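Long-range contacts in transferrin binding protein B (Actinobacillus suis, PDB 3PQU), which probably captures host transferrin at the bacterial outer membrane as a lipoprotein receptor for iron acquisition: residues W176-D181 and V227-E232; L246-Y251 and T261-I266; G505-S510 and S529-N534. All coordinates share one frame; numbering follows the deposited sequence.

Contact 1 (W176-D181 and V227-E232); sequences WDFTSD and VAHSSE
His229 reaches Trp176 through its CB, which sits over one face of the indole, 3.6 Å from the centroid of the five-membered ring, in a CH-pi contact. From there its imidazole rises edge-on to the indole, the planes 78° apart, and offers its own face to Phe178. CE2 of Phe178 comes to 3.7 Å from NE2 of His229, and the two planes meet at 84°. Two T-shaped pairs thus run in series, with His229 in the middle: its edge serves the tryptophan and its face receives the phenylalanine.

The backbone joins in once, through Trp176 N to His229 O at 3.1 Å. At chi1 62°, CG of Trp176 lies between its own N and carbonyl carbon, which lays the indole face against CB of His229. CD1 then lies 3.2 Å from Ser230 O at the ring edge, while NE1 gives its hydrogen bond to Tyr247 O.

Further out, NE2 of His229 is hydrogen-bonded to Asp207, and a water in the plane of its ring lies 2.9 Å from ND1 and donates to OD2 of Asp177. OD1 of Asp177 makes a salt bridge to Arg116, and OD2 is hydrogen-bonded to OG of Ser204. Bonds at both nitrogens would hold the buried imidazole in its rotation, and any bias toward its protonated form may be tempered, since each carboxylate also pairs with an arginine.

Contact 2 (L246-Y251 and T261-I266); sequences LYRNGY and TKRYSI
Tyr247 and Lys262 lean across each other on one face of the sheet, the lysine chain crossing the phenol obliquely, near CD1 and CE1. CB of Lys262 lies 3.8 Å from CE1 of Tyr247, and CE of Lys262 lies 3.7 Å from OH of Tyr247. A bend at chi3 (-58°) brings CE back beside the phenol, while NZ leads on past it.

On the other face Leu246 slants over Tyr264 and Ile266. Its CD1 lies 3.9 Å from CB of Tyr264 and equally far from CD1 of Ile266, with CG close behind. OH of Tyr264 is hydrogen-bonded to Thr290 O, and its ring makes an edge-to-face pair with Phe311. This is the hairpin formed by strands 241-249 and 260-271 in the N-lobe beta barrel, and a classic beta bulge interrupts it: Arg263 and Tyr264 both face Leu246. Leu246 O takes Arg263 N at 2.8 Å and, weakly, Tyr264 N. Beyond the bulge Arg248 and Thr261 form a hydrogen-bonded pair with two backbone bonds.

The bulge also brings Arg263 alongside Arg248, both chains pointing the same way with guanidinium planes 65° apart. NH2 of Arg263 lies 3.8 Å from CD of Arg248. The proximity of like charges is probably eased by Asp207, which makes a salt bridge to NE of Arg248, while Arg263 packs in a cation-pi contact on Phe289. A water in the plane of the Arg248 guanidinium accepts from NH1 at 3.0 Å, donates to Arg248 O, and is also hydrogen-bonded to OG1 of Thr261.

Contact 3 (G505-S510 and S529-N534); sequences GSAKTS and SDIKVN
Ile531 and Val533 face Ala507 on one side of the sheet, and the isoleucine can be followed outward. Its CB touches Ala507 twice, at 3.3 Å from the carbonyl O and 4.0 Å from the methyl CB. CG1, anti to the carbonyl carbon of Ile531 (chi1 -56°), continues past the same oxygen, 3.4 Å from Ala507 O. The other branch, CG2 of Ile531, stays more distant, 4.5 Å from Ala507 CB. Beyond CG1 the tip, CD1, leads away from strand 502-508, and the side chain packs against Phe549 and His551 of strand 544-551.

Val533 approaches Ala507 from the Gly505 side. Its CG1 is 4.2 Å from Ala507 CB and also lies against the backbone, 3.4 Å from Ser506 N. Gly505 stands opposite Val533 as a hydrogen-bonded pair, joined by two backbone bonds. Ala507 and Ile531 are likewise joined by two bonds, the shorter being Ala507 N to Ile531 O at 2.8 Å. That oxygen also receives a CA-H...O contact from Ser506.

On the opposite face of the sheet OG of Ser506 donates a weak hydrogen bond to OD1 of Asp530, 3.3 Å away. Asp530 has positive phi and psi (50° and 37°), a kink just ahead of the strand, and just before it Ser529 CA meets Lys508 CB. Val494 and Phe549 from the flanking strands pack round Ala507 and Val533, giving the alternation of residues between an apolar and a polar face found in an antiparallel beta barrel, here that of the C-lobe.

Contacts 1 and 2 are neighbours in the N-lobe barrel, their centres 8 Å apart, and share the boundary between strands 229-236 and 241-249. Tyr247 is the meeting point: its N lies 2.9 Å from Ser230 O, a probable hydrogen bond, and the same residue also receives the Trp176 indole. Leu246 packs on Trp176 and Ser231 there, and Asp207 serves both contacts by binding His229 and Arg248. Contact 3 belongs to the C-lobe barrel on the opposite side of the chain's centre. Its centre is about 52 Å from that of contact 1 and 55 Å from that of contact 2, with nearest atoms about 34 Å away in each case.

Contact 1 (W176-D181 and V227-E232)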
# COMPACT_ATOMS: atom_id res chain seq x y z
N TRP A 176 -11.94 1.34 -15.33
CA TRP A 176 -12.60 1.67 -14.07
C TRP A 176 -13.85 0.81 -13.99
O TRP A 176 -14.25 0.22 -14.99
CB TRP A 176 -12.90 3.18 -13.94
CG TRP A 176 -13.85 3.74 -14.96
CD1 TRP A 176 -13.63 3.89 -16.33
CD2 TRP A 176 -15.15 4.29 -14.72
NE1 TRP A 176 -14.73 4.48 -16.92
CE2 TRP A 176 -15.67 4.74 -15.96
CE3 TRP A 176 -15.92 4.48 -13.55
CZ2 TRP A 176 -16.93 5.33 -16.07
CZ3 TRP A 176 -17.17 5.08 -13.67
CH2 TRP A 176 -17.66 5.49 -14.92
N ASP A 177 -14.44 0.74 -12.80
CA ASP A 177 -15.64 -0.08 -12.54
C ASP A 177 -16.41 0.54 -11.37
O ASP A 177 -15.86 1.34 -10.62
CB ASP A 177 -15.26 -1.51 -12.19
CG ASP A 177 -14.81 -2.30 -13.40
OD1 ASP A 177 -13.59 -2.54 -13.55
OD2 ASP A 177 -15.68 -2.66 -14.21
N PHE A 178 -17.68 0.17 -11.22
CA PHE A 178 -18.53 0.84 -10.23
C PHE A 178 -19.77 0.05 -9.85
O PHE A 178 -20.21 -0.83 -10.59
CB PHE A 178 -18.97 2.20 -10.80
CG PHE A 178 -19.81 2.10 -12.07
CD1 PHE A 178 -21.19 1.93 -11.99
CD2 PHE A 178 -19.21 2.14 -13.32
CE1 PHE A 178 -21.99 1.80 -13.15
CE2 PHE A 178 -20.00 2.04 -14.50
CZ PHE A 178 -21.40 1.86 -14.40
N THR A 179 -20.35 0.39 -8.70
CA THR A 179 -21.71 0.02 -8.36
C THR A 179 -22.39 1.27 -7.80
O THR A 179 -21.76 2.06 -7.10
CB THR A 179 -21.79 -1.12 -7.30
OG1 THR A 179 -23.17 -1.40 -7.02
CG2 THR A 179 -21.11 -0.72 -5.97
N SER A 180 -23.67 1.44 -8.14
CA SER A 180 -24.52 2.46 -7.55
C SER A 180 -25.11 1.92 -6.26
O SER A 180 -24.81 0.80 -5.85
CB SER A 180 -25.67 2.84 -8.49
OG SER A 180 -26.62 1.78 -8.64
N ASP A 181 -25.95 2.73 -5.61
CA ASP A 181 -26.83 2.21 -4.59
C ASP A 181 -28.16 1.84 -5.25
O ASP A 181 -28.29 1.93 -6.47
CB ASP A 181 -27.06 3.23 -3.44
CG ASP A 181 -27.75 4.51 -3.92
OD1 ASP A 181 -28.24 5.28 -3.06
OD2 ASP A 181 -27.77 4.75 -5.15
N VAL A 227 -13.10 0.05 -25.42
CA VAL A 227 -13.72 -1.10 -24.77
C VAL A 227 -14.28 -0.75 -23.37
O VAL A 227 -13.61 -0.10 -22.56
CB VAL A 227 -12.72 -2.28 -24.64
CG1 VAL A 227 -13.35 -3.43 -23.86
CG2 VAL A 227 -12.27 -2.77 -26.03
N ALA A 228 -15.51 -1.18 -23.10
CA ALA A 228 -16.13 -1.06 -21.78
C ALA A 228 -15.85 0.29 -21.11
O ALA A 228 -16.14 1.34 -21.66
CB ALA A 228 -15.69 -2.21 -20.85
N HIS A 229 -15.29 0.23 -19.90
CA HIS A 229 -15.02 1.43 -19.13
C HIS A 229 -13.51 1.66 -19.02
O HIS A 229 -12.79 0.94 -18.30
CB HIS A 229 -15.66 1.34 -17.74
CG HIS A 229 -17.11 0.99 -17.78
ND1 HIS A 229 -17.57 -0.31 -17.68
CD2 HIS A 229 -18.21 1.76 -17.94
CE1 HIS A 229 -18.89 -0.32 -17.78
NE2 HIS A 229 -19.30 0.92 -17.95
N SER A 230 -13.04 2.66 -19.75
CA SER A 230 -11.60 2.88 -19.86
C SER A 230 -11.17 4.09 -19.04
O SER A 230 -11.94 5.03 -18.80
CB SER A 230 -11.19 3.05 -21.34
OG SER A 230 -11.84 4.17 -21.90
N SER A 231 -9.92 4.06 -18.60
CA SER A 231 -9.38 5.15 -17.80
C SER A 231 -8.06 5.61 -18.40
O SER A 231 -7.32 4.82 -18.99
CB SER A 231 -9.19 4.71 -16.35
OG SER A 231 -8.18 3.73 -16.22
N GLU A 232 -7.76 6.89 -18.23
CA GLU A 232 -6.45 7.39 -18.59
C GLU A 232 -5.99 8.42 -17.57
O GLU A 232 -6.78 9.26 -17.13
CB GLU A 232 -6.44 7.97 -20.00
CG GLU A 232 -5.02 8.32 -20.46
CD GLU A 232 -4.93 8.67 -21.95
OE1 GLU A 232 -5.78 8.19 -22.74
OE2 GLU A 232 -3.99 9.41 -22.31
O HOH W 1 -15.79 -2.47 -16.89

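Contact 2 (L246-Y251 and T261-I266)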
# COMPACT_ATOMS: atom_id res chain seq x y z
N LEU A 246 -12.23 9.34 -16.99
CA LEU A 246 -12.88 8.03 -17.06
C LEU A 246 -13.97 8.06 -18.12
O LEU A 246 -14.82 8.96 -18.10
CB LEU A 246 -13.50 7.65 -15.70
CG LEU A 246 -12.59 7.83 -14.47
CD1 LEU A 246 -13.36 7.45 -13.20
CD2 LEU A 246 -11.35 6.98 -14.61
N TYR A 247 -13.95 7.06 -19.00
CA TYR A 247 -14.81 7.04 -20.18
C TYR A 247 -15.75 5.83 -20.19
O TYR A 247 -15.39 4.76 -19.70
CB TYR A 247 -13.96 6.97 -21.45
CG TYR A 247 -13.06 8.16 -21.67
CD1 TYR A 247 -13.52 9.27 -22.38
CD2 TYR A 247 -11.74 8.16 -21.21
CE1 TYR A 247 -12.69 10.38 -22.60
CE2 TYR A 247 -10.91 9.25 -21.43
CZ TYR A 247 -11.39 10.35 -22.13
OH TYR A 247 -10.56 11.43 -22.35
N ARG A 248 -16.92 6.02 -20.78
CA ARG A 248 -17.84 4.92 -21.07
C ARG A 248 -17.84 4.71 -22.58
O ARG A 248 -18.12 5.64 -23.36
CB ARG A 248 -19.27 5.23 -20.57
CG ARG A 248 -20.33 4.14 -20.85
CD ARG A 248 -21.75 4.68 -20.65
NE ARG A 248 -22.79 3.65 -20.75
CZ ARG A 248 -23.47 3.36 -21.86
NH1 ARG A 248 -23.21 4.02 -22.98
NH2 ARG A 248 -24.40 2.42 -21.86
N ASN A 249 -17.51 3.50 -23.00
CA ASN A 249 -17.42 3.19 -24.43
C ASN A 249 -18.62 2.35 -24.86
O ASN A 249 -18.66 1.15 -24.62
CB ASN A 249 -16.11 2.45 -24.70
CG ASN A 249 -14.90 3.27 -24.30
OD1 ASN A 249 -14.61 4.28 -24.91
ND2 ASN A 249 -14.22 2.85 -23.23
N GLY A 250 -19.59 3.00 -25.50
CA GLY A 250 -20.87 2.38 -25.80
C GLY A 250 -20.84 1.14 -26.67
O GLY A 250 -19.84 0.81 -27.32
N TYR A 251 -21.96 0.44 -26.68
CA TYR A 251 -22.15 -0.73 -27.52
C TYR A 251 -22.01 -0.32 -28.99
O TYR A 251 -22.43 0.78 -29.35
CB TYR A 251 -23.54 -1.31 -27.26
CG TYR A 251 -23.89 -2.47 -28.13
CD1 TYR A 251 -24.58 -2.29 -29.32
CD2 TYR A 251 -23.52 -3.77 -27.77
CE1 TYR A 251 -24.90 -3.36 -30.14
CE2 TYR A 251 -23.83 -4.84 -28.58
CZ TYR A 251 -24.52 -4.63 -29.76
OH TYR A 251 -24.84 -5.70 -30.55
N THR A 261 -18.30 8.46 -24.16
CA THR A 261 -18.55 9.64 -23.34
C THR A 261 -17.66 9.70 -22.11
O THR A 261 -17.44 8.69 -21.45
CB THR A 261 -20.04 9.79 -22.93
OG1 THR A 261 -20.48 8.58 -22.31
CG2 THR A 261 -20.90 10.07 -24.14
N LYS A 262 -17.13 10.88 -21.82
CA LYS A 262 -16.37 11.07 -20.60
C LYS A 262 -17.34 11.25 -19.44
O LYS A 262 -18.16 12.16 -19.44
CB LYS A 262 -15.43 12.27 -20.71
CG LYS A 262 -14.53 12.41 -19.47
CD LYS A 262 -13.74 13.72 -19.47
CE LYS A 262 -12.88 13.86 -20.70
NZ LYS A 262 -11.97 15.05 -20.62
N ARG A 263 -17.23 10.37 -18.44
CA ARG A 263 -18.08 10.42 -17.25
C ARG A 263 -17.43 11.24 -16.12
O ARG A 263 -18.13 11.86 -15.32
CB ARG A 263 -18.33 9.01 -16.72
CG ARG A 263 -19.20 8.15 -17.60
CD ARG A 263 -20.65 8.58 -17.46
NE ARG A 263 -21.56 7.45 -17.52
CZ ARG A 263 -22.86 7.54 -17.77
NH1 ARG A 263 -23.40 8.73 -17.99
NH2 ARG A 263 -23.61 6.46 -17.81
N TYR A 264 -16.11 11.21 -16.03
CA TYR A 264 -15.41 11.87 -14.92
C TYR A 264 -14.06 12.46 -15.31
O TYR A 264 -13.37 11.91 -16.18
CB TYR A 264 -15.16 10.88 -13.78
CG TYR A 264 -16.32 10.60 -12.88
CD1 TYR A 264 -16.70 11.51 -11.89
CD2 TYR A 264 -17.04 9.41 -12.99
CE1 TYR A 264 -17.78 11.25 -11.06
CE2 TYR A 264 -18.09 9.13 -12.18
CZ TYR A 264 -18.46 10.05 -11.20
OH TYR A 264 -19.52 9.74 -10.38
N SER A 265 -13.70 13.56 -14.66
CA SER A 265 -12.33 14.08 -14.66
C SER A 265 -11.77 13.86 -13.26
O SER A 265 -12.48 13.99 -12.27
CB SER A 265 -12.26 15.61 -14.96
OG SER A 265 -12.69 15.92 -16.27
N ILE A 266 -10.48 13.61 -13.16
CA ILE A 266 -9.92 13.32 -11.84
C ILE A 266 -8.74 14.23 -11.55
O ILE A 266 -7.97 14.57 -12.45
CB ILE A 266 -9.49 11.83 -11.78
CG1 ILE A 266 -10.73 10.94 -11.70
CG2 ILE A 266 -8.54 11.60 -10.62
CD1 ILE A 266 -10.41 9.47 -11.68
O HOH W 2 -21.19 6.04 -23.97

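Contact 3 (G505-S510 and S529-N534)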
# COMPACT_ATOMS: atom_id res chain seq x y z
N GLY A 505 27.89 0.54 0.66
CA GLY A 505 29.28 0.26 0.97
C GLY A 505 29.49 -1.04 1.73
O GLY A 505 28.83 -2.04 1.47
N SER A 506 30.42 -1.01 2.68
CA SER A 506 30.83 -2.21 3.38
C SER A 506 30.95 -2.01 4.89
O SER A 506 31.45 -0.99 5.36
CB SER A 506 32.17 -2.72 2.82
OG SER A 506 32.06 -3.08 1.45
N ALA A 507 30.50 -3.01 5.64
CA ALA A 507 30.70 -3.03 7.07
C ALA A 507 31.77 -4.07 7.40
O ALA A 507 31.92 -5.07 6.70
CB ALA A 507 29.40 -3.36 7.78
N LYS A 508 32.51 -3.83 8.47
CA LYS A 508 33.55 -4.76 8.88
C LYS A 508 33.90 -4.61 10.34
O LYS A 508 33.31 -3.82 11.08
CB LYS A 508 34.82 -4.54 8.06
CG LYS A 508 35.33 -3.11 8.10
CD LYS A 508 36.65 -2.95 7.36
CE LYS A 508 37.82 -3.47 8.18
NZ LYS A 508 39.13 -3.26 7.48
N THR A 509 34.93 -5.34 10.72
CA THR A 509 35.51 -5.20 12.03
C THR A 509 36.99 -5.00 11.82
O THR A 509 37.46 -4.98 10.68
CB THR A 509 35.26 -6.45 12.88
OG1 THR A 509 35.80 -7.59 12.20
CG2 THR A 509 33.77 -6.64 13.06
N SER A 510 37.72 -4.83 12.91
CA SER A 510 39.17 -4.77 12.81
C SER A 510 39.62 -6.05 12.11
O SER A 510 38.87 -7.02 12.02
CB SER A 510 39.81 -4.66 14.19
OG SER A 510 39.35 -5.69 15.05
N SER A 529 34.26 -8.87 7.11
CA SER A 529 34.72 -7.90 6.14
C SER A 529 33.86 -7.93 4.89
O SER A 529 33.16 -8.91 4.63
CB SER A 529 36.19 -8.14 5.79
OG SER A 529 36.36 -9.36 5.09
N ASP A 530 33.90 -6.84 4.14
CA ASP A 530 33.16 -6.72 2.90
C ASP A 530 31.69 -7.11 3.07
O ASP A 530 31.09 -7.72 2.18
CB ASP A 530 33.82 -7.56 1.81
CG ASP A 530 33.39 -7.15 0.41
OD1 ASP A 530 32.69 -6.13 0.28
OD2 ASP A 530 33.76 -7.85 -0.56
N ILE A 531 31.11 -6.77 4.21
CA ILE A 531 29.68 -6.98 4.42
C ILE A 531 28.91 -5.89 3.67
O ILE A 531 29.23 -4.71 3.77
CB ILE A 531 29.29 -6.92 5.90
CG1 ILE A 531 30.10 -7.93 6.71
CG2 ILE A 531 27.79 -7.17 6.07
CD1 ILE A 531 29.69 -9.37 6.49
N LYS A 532 27.90 -6.29 2.92
CA LYS A 532 27.14 -5.34 2.12
C LYS A 532 26.16 -4.55 2.98
O LYS A 532 25.28 -5.12 3.62
CB LYS A 532 26.42 -6.06 0.98
CG LYS A 532 25.65 -5.16 0.03
CD LYS A 532 25.50 -5.82 -1.33
CE LYS A 532 24.34 -5.25 -2.13
NZ LYS A 532 23.01 -5.75 -1.64
N VAL A 533 26.33 -3.23 3.00
CA VAL A 533 25.43 -2.37 3.77
C VAL A 533 24.68 -1.37 2.90
O VAL A 533 25.29 -0.61 2.13
CB VAL A 533 26.16 -1.65 4.93
CG1 VAL A 533 27.61 -1.40 4.57
CG2 VAL A 533 25.45 -0.35 5.29
N ASN A 534 23.35 -1.38 3.01
CA ASN A 534 22.48 -0.44 2.34
C ASN A 534 21.93 0.58 3.32
O ASN A 534 21.48 0.23 4.42
CB ASN A 534 21.31 -1.16 1.66
CG ASN A 534 21.72 -1.88 0.39
OD1 ASN A 534 21.74 -1.28 -0.69
ND2 ASN A 534 22.03 -3.17 0.51